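Local structure of formyltransferase PseJ (6EDK) at residues Met25-Leu29 with Ile62-Phe68; Trp100-Ala104 with Gly127-Gly131; Asp145-Tyr151 with Gly201-Val206. The protein is a member of the formyl transferase family, built around a mixed six-stranded beta sheet, and holds the ligand 1YA in a pocket. One frame throughout, in Å; residues are numbered along the deposited sequence.

Interaction 1. Residues Met25-Leu29 with Ile62-Phe68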
loop_
_atom_site.group_PDB
_atom_site.type_symbol
_atom_site.label_atom_id
_atom_site.label_comp_id
_atom_site.label_asym_id
_atom_site.label_seq_id
_atom_site.Cartn_x
_atom_site.Cartn_y
_atom_site.Cartn_z
ATOM N N MET A 25 23.120 -1.544 -10.883
ATOM C CA MET A 25 21.933 -1.071 -11.585
ATOM C C MET A 25 20.960 -2.230 -11.775
ATOM O O MET A 25 21.351 -3.334 -12.163
ATOM C CB MET A 25 22.279 -0.476 -12.954
ATOM C CG MET A 25 23.289 0.672 -12.941
ATOM S SD MET A 25 23.209 1.713 -14.430
ATOM C CE MET A 25 22.553 0.561 -15.657
ATOM N N GLY A 26 19.681 -1.969 -11.501
ATOM C CA GLY A 26 18.676 -3.003 -11.498
ATOM C C GLY A 26 17.488 -2.645 -12.371
ATOM O O GLY A 26 17.436 -1.584 -13.005
ATOM N N LYS A 27 16.547 -3.577 -12.409
ATOM C CA LYS A 27 15.325 -3.442 -13.174
ATOM C C LYS A 27 14.160 -3.513 -12.193
ATOM O O LYS A 27 13.954 -4.543 -11.543
ATOM C CB LYS A 27 15.231 -4.548 -14.230
ATOM C CG LYS A 27 14.002 -4.436 -15.098
ATOM C CD LYS A 27 14.019 -5.378 -16.331
ATOM C CE LYS A 27 12.863 -4.980 -17.261
ATOM N NZ LYS A 27 12.634 -5.860 -18.447
ATOM N N ILE A 28 13.371 -2.446 -12.134
ATOM C CA ILE A 28 12.246 -2.369 -11.183
ATOM C C ILE A 28 10.941 -2.412 -11.922
ATOM O O ILE A 28 10.752 -1.683 -12.896
ATOM C CB ILE A 28 12.319 -1.085 -10.328
ATOM C CG1 ILE A 28 13.655 -1.025 -9.599
ATOM C CG2 ILE A 28 11.100 -1.060 -9.367
ATOM C CD1 ILE A 28 13.935 0.348 -9.007
ATOM N N LEU A 29 10.055 -3.262 -11.476
ATOM C CA LEU A 29 8.719 -3.384 -12.015
ATOM C C LEU A 29 7.780 -2.672 -11.029
ATOM O O LEU A 29 7.679 -3.116 -9.891
ATOM C CB LEU A 29 8.286 -4.835 -12.123
ATOM C CG LEU A 29 6.864 -5.103 -12.563
ATOM C CD1 LEU A 29 6.588 -4.468 -13.942
ATOM C CD2 LEU A 29 6.511 -6.634 -12.587
ATOM N N ILE A 62 6.701 -10.157 -18.626
ATOM C CA ILE A 62 6.856 -8.894 -17.875
ATOM C C ILE A 62 7.816 -9.062 -16.685
ATOM O O ILE A 62 8.541 -8.131 -16.312
ATOM C CB ILE A 62 5.463 -8.430 -17.408
ATOM C CG1 ILE A 62 4.538 -8.096 -18.589
ATOM C CG2 ILE A 62 5.546 -7.218 -16.530
ATOM C CD1 ILE A 62 4.942 -6.873 -19.387
ATOM N N LEU A 63 7.863 -10.246 -16.104
ATOM C CA LEU A 63 8.707 -10.553 -14.982
ATOM C C LEU A 63 10.155 -10.875 -15.337
ATOM O O LEU A 63 11.000 -10.920 -14.436
ATOM C CB LEU A 63 8.114 -11.731 -14.224
ATOM C CG LEU A 63 6.732 -11.472 -13.640
ATOM C CD1 LEU A 63 6.143 -12.731 -13.088
ATOM C CD2 LEU A 63 6.821 -10.392 -12.531
ATOM N N ASN A 64 10.487 -11.090 -16.606
ATOM C CA ASN A 64 11.836 -11.535 -16.907
ATOM C C ASN A 64 12.831 -10.454 -16.534
ATOM O O ASN A 64 12.646 -9.278 -16.861
ATOM C CB ASN A 64 12.017 -11.836 -18.406
ATOM C CG ASN A 64 11.118 -12.977 -18.922
ATOM O OD1 ASN A 64 10.565 -13.767 -18.184
ATOM N ND2 ASN A 64 11.019 -13.061 -20.246
ATOM N N ASN A 65 13.929 -10.865 -15.912
ATOM C CA ASN A 65 15.040 -9.989 -15.590
ATOM C C ASN A 65 14.659 -8.868 -14.604
ATOM O O ASN A 65 15.354 -7.844 -14.515
ATOM C CB ASN A 65 15.611 -9.372 -16.854
ATOM C CG ASN A 65 16.157 -10.412 -17.802
ATOM O OD1 ASN A 65 15.820 -10.424 -18.989
ATOM N ND2 ASN A 65 16.979 -11.312 -17.271
ATOM N N VAL A 66 13.593 -9.043 -13.864
ATOM C CA VAL A 66 13.161 -8.045 -12.866
ATOM C C VAL A 66 13.902 -8.297 -11.561
ATOM O O VAL A 66 13.897 -9.407 -11.025
ATOM C CB VAL A 66 11.640 -8.125 -12.666
ATOM C CG1 VAL A 66 11.200 -7.323 -11.362
ATOM C CG2 VAL A 66 10.959 -7.607 -13.863
ATOM N N ASP A 67 14.493 -7.240 -11.020
ATOM C CA ASP A 67 15.228 -7.324 -9.774
ATOM C C ASP A 67 14.355 -6.987 -8.552
ATOM O O ASP A 67 14.607 -7.522 -7.478
ATOM C CB ASP A 67 16.396 -6.360 -9.774
ATOM C CG ASP A 67 17.441 -6.730 -10.776
ATOM O OD1 ASP A 67 17.749 -7.924 -10.838
ATOM O OD2 ASP A 67 17.898 -5.836 -11.504
ATOM N N PHE A 68 13.320 -6.152 -8.727
ATOM C CA PHE A 68 12.552 -5.642 -7.576
ATOM C C PHE A 68 11.173 -5.255 -8.057
ATOM O O PHE A 68 11.045 -4.741 -9.168
ATOM C CB PHE A 68 13.278 -4.474 -6.953
ATOM C CG PHE A 68 12.993 -4.300 -5.473
ATOM C CD1 PHE A 68 13.774 -4.935 -4.526
ATOM C CD2 PHE A 68 11.951 -3.492 -5.055
ATOM C CE1 PHE A 68 13.506 -4.784 -3.168
ATOM C CE2 PHE A 68 11.681 -3.359 -3.712
ATOM C CZ PHE A 68 12.466 -4.007 -2.767
HETATM O O HOH W 1 10.840 -8.536 -18.648
#
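Ile28 and Phe68 pair as parallel neighbours with their CA atoms 4.9 Å apart, the point where strands 27-31 and 68-71 begin to run side by side in the mixed sheet. The pairing rests on Leu29 N, which donates to Phe68 O at 2.9 Å in a nearly straight bond (169°), and on Asp67 N, which reaches Lys27 O at 2.8 Å. Phe68 N makes a weak hydrogen bond to the same Lys27 O, at 3.3 Å. Just before strand 68-71, the Asp67 side chain takes over the role of backbone acceptor. With Asp67 CG set beside its own backbone N (chi1 -67°), OD2 turns to Lys27 and accepts from Lys27 N at 2.8 Å, on the anti side and with the donor 26° out of the carboxylate plane.

The extended chain of Lys27 runs alongside the type II turn from Leu63 to Val66, where Lys27 CD lies 3.3 Å from Asn65 O. Beyond it, a water lies between Lys27 NZ, which it meets weakly, and Asn64 O. Leu29 makes the apolar part of the contact: its CB rests on Val66 CG1, Leu29 CD2 meets Leu63 CD2 at 3.8 Å, and Leu29 CD1 touches Ile62 CG2 at 3.9 Å, the Leu29 and Ile62 side chains crossing nearly at a right angle. On the sheet face that carries Ile28 and Phe68, both side chains meet Trp166 of helix 147-169; along the other edge of strand 27-31, Ile28 pairs through its backbone with Glu48 and Thr50 of strand 48-52.

Asp67 thus supplies, from its side chain, an acceptor for Lys27 N where the pairing starts, while Ile62 and the turn residues Leu63 and Val66 anchor the loop by packing on Leu29.

Interaction 2. Residues Trp100-Ala104 with Gly127-Gly131. With 1YA (N-{4-[{[(6S)-2-amino-4-oxo-3,4,5,6,7,8-hexahydropteridin-6-yl]methyl}(formyl)amino]benzoyl}-L-glutamic acid), chain D.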
loop_
_atom_site.group_PDB
_atom_site.type_symbol
_atom_site.label_atom_id
_atom_site.label_comp_id
_atom_site.label_asym_id
_atom_site.label_seq_id
_atom_site.Cartn_x
_atom_site.Cartn_y
_atom_site.Cartn_z
ATOM N N TRP A 100 -4.047 -3.206 11.212
ATOM C CA TRP A 100 -5.430 -2.759 11.053
ATOM C C TRP A 100 -5.714 -2.444 9.597
ATOM O O TRP A 100 -4.842 -1.969 8.859
ATOM C CB TRP A 100 -5.707 -1.520 11.954
ATOM C CG TRP A 100 -5.661 -1.873 13.389
ATOM C CD1 TRP A 100 -6.704 -2.369 14.130
ATOM C CD2 TRP A 100 -4.533 -1.831 14.252
ATOM N NE1 TRP A 100 -6.272 -2.629 15.401
ATOM C CE2 TRP A 100 -4.941 -2.314 15.503
ATOM C CE3 TRP A 100 -3.189 -1.416 14.082
ATOM C CZ2 TRP A 100 -4.077 -2.417 16.599
ATOM C CZ3 TRP A 100 -2.332 -1.507 15.153
ATOM C CH2 TRP A 100 -2.754 -2.007 16.398
ATOM N N ASN A 101 -6.925 -2.751 9.161
ATOM C CA ASN A 101 -7.410 -2.363 7.833
ATOM C C ASN A 101 -6.581 -2.924 6.704
ATOM O O ASN A 101 -6.300 -2.242 5.723
ATOM C CB ASN A 101 -7.555 -0.843 7.733
ATOM C CG ASN A 101 -8.316 -0.283 8.925
ATOM O OD1 ASN A 101 -7.836 0.600 9.695
ATOM N ND2 ASN A 101 -9.498 -0.812 9.124
ATOM N N LYS A 102 -6.230 -4.209 6.817
ATOM C CA LYS A 102 -5.896 -4.978 5.637
ATOM C C LYS A 102 -7.054 -4.962 4.647
ATOM O O LYS A 102 -8.212 -4.799 5.006
ATOM C CB LYS A 102 -5.531 -6.433 5.998
ATOM C CG LYS A 102 -4.373 -6.668 6.888
ATOM C CD LYS A 102 -4.362 -8.143 7.371
ATOM C CE LYS A 102 -4.821 -8.259 8.820
ATOM N NZ LYS A 102 -3.591 -8.199 9.746
ATOM N N GLY A 103 -6.713 -5.062 3.366
ATOM C CA GLY A 103 -7.731 -5.102 2.337
ATOM C C GLY A 103 -8.243 -3.773 1.832
ATOM O O GLY A 103 -7.497 -2.815 1.677
ATOM N N ALA A 104 -9.545 -3.697 1.621
ATOM C CA ALA A 104 -10.173 -2.628 0.881
ATOM C C ALA A 104 -10.608 -1.459 1.759
ATOM O O ALA A 104 -10.868 -1.606 2.959
ATOM C CB ALA A 104 -11.399 -3.188 0.143
ATOM N N GLY A 127 -0.573 -13.905 1.342
ATOM C CA GLY A 127 -1.827 -13.314 1.744
ATOM C C GLY A 127 -1.935 -11.840 1.391
ATOM O O GLY A 127 -0.953 -11.213 0.988
ATOM N N LEU A 128 -3.144 -11.290 1.570
ATOM C CA LEU A 128 -3.415 -9.886 1.244
ATOM C C LEU A 128 -3.002 -8.983 2.405
ATOM O O LEU A 128 -3.651 -8.980 3.462
ATOM C CB LEU A 128 -4.891 -9.669 0.950
ATOM C CG LEU A 128 -5.506 -10.565 -0.121
ATOM C CD1 LEU A 128 -6.931 -10.106 -0.435
ATOM C CD2 LEU A 128 -4.617 -10.555 -1.371
ATOM N N ASP A 129 -1.956 -8.173 2.186
ATOM C CA ASP A 129 -1.489 -7.144 3.125
ATOM C C ASP A 129 -1.022 -7.741 4.431
ATOM O O ASP A 129 -0.984 -7.069 5.421
ATOM C CB ASP A 129 -2.582 -6.083 3.384
ATOM C CG ASP A 129 -3.028 -5.388 2.103
ATOM O OD1 ASP A 129 -2.154 -5.152 1.223
ATOM O OD2 ASP A 129 -4.240 -5.073 1.959
ATOM N N THR A 130 -0.598 -9.024 4.413
ATOM C CA THR A 130 -0.136 -9.744 5.588
ATOM C C THR A 130 1.379 -9.845 5.725
ATOM O O THR A 130 1.863 -10.274 6.787
ATOM C CB THR A 130 -0.735 -11.167 5.585
ATOM O OG1 THR A 130 -0.663 -11.700 4.258
ATOM C CG2 THR A 130 -2.177 -11.137 5.963
ATOM N N GLY A 131 2.160 -9.430 4.719
ATOM C CA GLY A 131 3.612 -9.582 4.765
ATOM C C GLY A 131 4.341 -8.763 5.835
ATOM O O GLY A 131 3.772 -7.945 6.569
HETATM N N1 1YA D . -0.891 -9.643 -3.704
HETATM C C2 1YA D . -0.374 -10.471 -2.593
HETATM N NA2 1YA D . -0.155 -11.896 -2.780
HETATM N N3 1YA D . -0.010 -9.898 -1.245
HETATM C C4 1YA D . -0.223 -8.475 -0.953
HETATM O O4 1YA D . 0.075 -8.079 0.156
HETATM C C4A 1YA D . -0.756 -7.647 -2.072
HETATM N N5 1YA D . -0.900 -6.296 -1.875
HETATM C C6 1YA D . -1.881 -5.617 -2.868
HETATM C C7 1YA D . -1.722 -5.970 -4.179
HETATM N N8 1YA D . -1.540 -7.495 -4.488
HETATM C C8A 1YA D . -1.064 -8.229 -3.476
HETATM C C9 1YA D . -3.284 -5.997 -2.344
HETATM N N10 1YA D . -4.374 -5.339 -3.090
HETATM C C11 1YA D . -7.829 -7.605 -4.015
HETATM C C12 1YA D . -7.098 -7.056 -5.055
HETATM C C13 1YA D . -5.952 -6.324 -4.765
HETATM C C14 1YA D . -5.580 -6.143 -3.445
HETATM C C15 1YA D . -6.322 -6.685 -2.410
HETATM C C16 1YA D . -7.458 -7.421 -2.700
HETATM C C17 1YA D . -9.123 -8.413 -4.288
HETATM N N 1YA D . -10.268 -8.029 -3.423
HETATM C CA 1YA D . -11.614 -8.653 -3.501
HETATM C CB 1YA D . -11.547 -10.123 -3.018
HETATM C CG 1YA D . -10.315 -10.410 -2.143
HETATM C CD 1YA D . -10.449 -11.728 -1.359
HETATM O OE1 1YA D . -9.630 -12.006 -0.440
HETATM O OE2 1YA D . -11.378 -12.531 -1.635
HETATM C CT 1YA D . -12.602 -7.814 -2.649
HETATM O O2 1YA D . -12.219 -6.811 -1.974
HETATM O O1 1YA D . -13.819 -8.118 -2.619
HETATM C C18 1YA D . -4.360 -3.925 -3.432
HETATM O O5 1YA D . -3.431 -3.245 -3.152
HETATM O O 1YA D . -9.174 -9.235 -5.132
HETATM O O HOH W 2 -5.446 -4.266 -0.312
#
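Asp129 OD2 takes the Gly103 N-H at 2.8 Å (157°) and also has a water 2.7 Å away. The Gly103 amide uses the anti lone pair of Asp129 OD2, the one away from the other carboxylate oxygen. The same water lies 3.2 Å from Gly103 O, so that it spans the carboxylate and the peptide beside it. Asp129 CG sits next to its backbone N (chi1 -59°), which sends the carboxylate across to the strand residue. At Gly103 the strand backbone, with phi 86°, would press a CB into the carbonyl O of Lys102, a conformation that calls for glycine.

The side chains of Lys102 and Asp129 lie alongside each other, pointing opposite ways; Lys102 CB and Asp129 CB approach to 4.0 Å. Farther along, the lysine chain crosses Thr130 at about a right angle, bends at its last two torsions, and carries NZ back to Pro99 O. Thr130 OG1 is itself held by Asp125.

The contact joins short strand 102-103, which pairs in parallel with strand 185-186, to the loop between strands 118-123 and 133-138 of the large sheet. That loop lines the ligand pocket. Asp129 N donates to 1YA O4 at 2.9 Å, and 1YA N3 makes a weak bond to Gly127 O at 2.8 Å, so one loop meets both a donor and an acceptor of the pteridine. Leu128 CD1 lies against the ligand, 3.6 Å from C16 of its benzoyl ring and also near its carboxylate OE1. The Asp129 side chain also touches Asn92 and His94 of strand 90-94, while Gln179 NE2 holds Asp129 O.

Interaction 3. Residues Asp145-Tyr151 with Gly201-Val206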
loop_
_atom_site.group_PDB
_atom_site.type_symbol
_atom_site.label_atom_id
_atom_site.label_comp_id
_atom_site.label_asym_id
_atom_site.label_seq_id
_atom_site.Cartn_x
_atom_site.Cartn_y
_atom_site.Cartn_z
ATOM N N ASP A 145 -11.990 17.213 9.157
ATOM C CA ASP A 145 -11.559 16.446 7.984
ATOM C C ASP A 145 -12.745 15.755 7.300
ATOM O O ASP A 145 -13.775 15.383 7.920
ATOM C CB ASP A 145 -10.562 15.358 8.375
ATOM C CG ASP A 145 -9.157 15.762 8.237
ATOM O OD1 ASP A 145 -8.839 16.497 7.287
ATOM O OD2 ASP A 145 -8.359 15.356 9.089
ATOM N N THR A 146 -12.528 15.441 6.015
ATOM C CA THR A 146 -13.446 14.650 5.222
ATOM C C THR A 146 -12.727 13.378 4.745
ATOM O O THR A 146 -11.549 13.242 4.936
ATOM C CB THR A 146 -13.921 15.457 4.022
ATOM O OG1 THR A 146 -12.780 15.772 3.232
ATOM C CG2 THR A 146 -14.609 16.758 4.475
ATOM N N LEU A 147 -13.452 12.436 4.143
ATOM C CA LEU A 147 -12.757 11.293 3.564
ATOM C C LEU A 147 -11.762 11.745 2.512
ATOM O O LEU A 147 -10.709 11.148 2.396
ATOM C CB LEU A 147 -13.724 10.292 2.939
ATOM C CG LEU A 147 -14.595 9.571 3.991
ATOM C CD1 LEU A 147 -15.684 8.776 3.291
ATOM C CD2 LEU A 147 -13.798 8.663 4.923
ATOM N N ARG A 148 -12.095 12.773 1.730
ATOM C CA ARG A 148 -11.146 13.261 0.729
ATOM C C ARG A 148 -9.877 13.763 1.378
ATOM O O ARG A 148 -8.796 13.479 0.917
ATOM C CB ARG A 148 -11.750 14.389 -0.093
ATOM C CG ARG A 148 -10.875 14.863 -1.251
ATOM C CD ARG A 148 -11.460 16.090 -1.961
ATOM N NE ARG A 148 -12.766 15.807 -2.586
ATOM C CZ ARG A 148 -12.907 15.122 -3.715
ATOM N NH1 ARG A 148 -11.845 14.635 -4.323
ATOM N NH2 ARG A 148 -14.112 14.910 -4.219
ATOM N N THR A 149 -10.004 14.622 2.397
ATOM C CA THR A 149 -8.807 15.245 2.947
ATOM C C THR A 149 -7.948 14.239 3.686
ATOM O O THR A 149 -6.723 14.329 3.594
ATOM C CB THR A 149 -9.119 16.460 3.875
ATOM O OG1 THR A 149 -10.002 16.143 4.961
ATOM C CG2 THR A 149 -9.775 17.585 3.023
ATOM N N THR A 150 -8.567 13.238 4.348
ATOM C CA THR A 150 -7.786 12.190 5.019
ATOM C C THR A 150 -7.149 11.251 4.003
ATOM O O THR A 150 -5.977 10.942 4.143
ATOM C CB THR A 150 -8.619 11.380 5.980
ATOM O OG1 THR A 150 -9.810 10.886 5.346
ATOM C CG2 THR A 150 -9.121 12.310 7.118
ATOM N N TYR A 151 -7.887 10.870 2.955
ATOM C CA TYR A 151 -7.263 10.056 1.863
ATOM C C TYR A 151 -6.080 10.762 1.217
ATOM O O TYR A 151 -5.000 10.159 0.997
ATOM C CB TYR A 151 -8.336 9.722 0.826
ATOM C CG TYR A 151 -7.830 8.853 -0.331
ATOM C CD1 TYR A 151 -7.235 9.431 -1.447
ATOM C CD2 TYR A 151 -7.909 7.462 -0.271
ATOM C CE1 TYR A 151 -6.755 8.626 -2.512
ATOM C CE2 TYR A 151 -7.418 6.653 -1.312
ATOM C CZ TYR A 151 -6.853 7.246 -2.420
ATOM O OH TYR A 151 -6.402 6.432 -3.445
ATOM N N GLY A 201 -20.393 11.800 -0.340
ATOM C CA GLY A 201 -19.372 11.074 -1.085
ATOM C C GLY A 201 -18.025 11.275 -0.381
ATOM O O GLY A 201 -17.941 11.206 0.866
ATOM N N TRP A 202 -17.041 11.602 -1.186
ATOM C CA TRP A 202 -15.691 11.887 -0.702
ATOM C C TRP A 202 -15.683 13.049 0.272
ATOM O O TRP A 202 -14.834 13.105 1.157
ATOM C CB TRP A 202 -14.804 12.216 -1.910
ATOM C CG TRP A 202 -14.249 11.044 -2.605
ATOM C CD1 TRP A 202 -14.616 10.556 -3.846
ATOM C CD2 TRP A 202 -13.184 10.198 -2.138
ATOM N NE1 TRP A 202 -13.859 9.459 -4.158
ATOM C CE2 TRP A 202 -12.959 9.216 -3.140
ATOM C CE3 TRP A 202 -12.422 10.157 -0.967
ATOM C CZ2 TRP A 202 -11.995 8.216 -3.001
ATOM C CZ3 TRP A 202 -11.478 9.141 -0.825
ATOM C CH2 TRP A 202 -11.262 8.198 -1.844
ATOM N N ASP A 203 -16.640 13.968 0.157
ATOM C CA ASP A 203 -16.648 15.141 1.010
ATOM C C ASP A 203 -17.519 14.967 2.254
ATOM O O ASP A 203 -17.845 15.964 2.912
ATOM C CB ASP A 203 -17.052 16.378 0.200
ATOM C CG ASP A 203 -16.107 16.640 -0.996
ATOM O OD1 ASP A 203 -14.846 16.624 -0.851
ATOM O OD2 ASP A 203 -16.639 16.855 -2.097
ATOM N N THR A 204 -17.842 13.718 2.621
ATOM C CA THR A 204 -18.471 13.449 3.911
ATOM C C THR A 204 -17.506 13.767 5.057
ATOM O O THR A 204 -16.368 13.261 5.059
ATOM C CB THR A 204 -18.906 12.017 3.995
ATOM O OG1 THR A 204 -19.759 11.704 2.869
ATOM C CG2 THR A 204 -19.622 11.779 5.310
ATOM N N PRO A 205 -17.901 14.599 6.005
ATOM C CA PRO A 205 -17.092 14.783 7.222
ATOM C C PRO A 205 -16.878 13.455 7.925
ATOM O O PRO A 205 -17.787 12.617 8.004
ATOM C CB PRO A 205 -17.924 15.755 8.055
ATOM C CG PRO A 205 -18.797 16.450 7.048
ATOM C CD PRO A 205 -19.109 15.472 6.013
ATOM N N VAL A 206 -15.645 13.228 8.398
ATOM C CA VAL A 206 -15.367 11.940 9.030
ATOM C C VAL A 206 -16.034 11.863 10.402
ATOM O O VAL A 206 -16.342 10.769 10.882
ATOM C CB VAL A 206 -13.828 11.677 9.131
ATOM C CG1 VAL A 206 -13.197 11.621 7.708
ATOM C CG2 VAL A 206 -13.133 12.672 9.939
HETATM O O HOH W 3 -13.448 17.442 1.083
#
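Tyr151 swings its ring away from its backbone N (chi1 -178°), and Trp202 keeps CG beside its own N (chi1 -84°); the two torsions bring the rings together edge-to-face. Trp202 directs its edge at the Tyr151 face, CH2 lying over it, with planes at 66° and six-membered ring centroids 5.0 Å apart.

Next to this pair, the Arg148 chain bends so that NE meets Asp203 OD1 at 2.8 Å in a salt bridge. The acceptor lies near the guanidinium plane and is approached on its syn side, while Trp202 CB lies over one face of the guanidinium, toward its rim, 3.6 Å from Arg148 NH2. A water bridges Asp203 OD1 and Thr146 OG1.

Thr146 is the N-cap of helix 147-169 and forms a capping box with Thr149: Thr149 N donates to Thr146 OG1 at 3.1 Å and Thr146 N to Thr149 OG1 at 2.8 Å. The first helical amides turn instead to the 201-206 loop. Leu147 N donates to Thr204 O at 3.2 Å and Arg148 N to Trp202 O at 2.8 Å. In the other direction Val206 N donates to Asp145 O. Val206 CG1 packs against Thr146 C and Leu147 CD2, and meets Thr150 CG2 tip to tip, while Phe111 of helix 106-112 touches both Val206 and Thr150.

Overall arrangement
The three contacts follow one another along the chain, each closing before the next opens. Interactions 1 and 3 lie on opposite sides of the chain's centre, their centres about 37 Å apart; interaction 2 is about 25 Å from the centre of interaction 1 and about 22 Å from that of interaction 3. None touches another, the nearest atoms being about 13, 18 and 9 Å apart for pairs 1-2, 1-3 and 2-3. Helix 147-169 ties the outer two together: it begins in interaction 3 and its far end reaches interaction 1. Interaction 2 alone carries residues of the 1YA pocket; the others lie at the start of strands 27-31 and 68-71 and at the helix N-terminus.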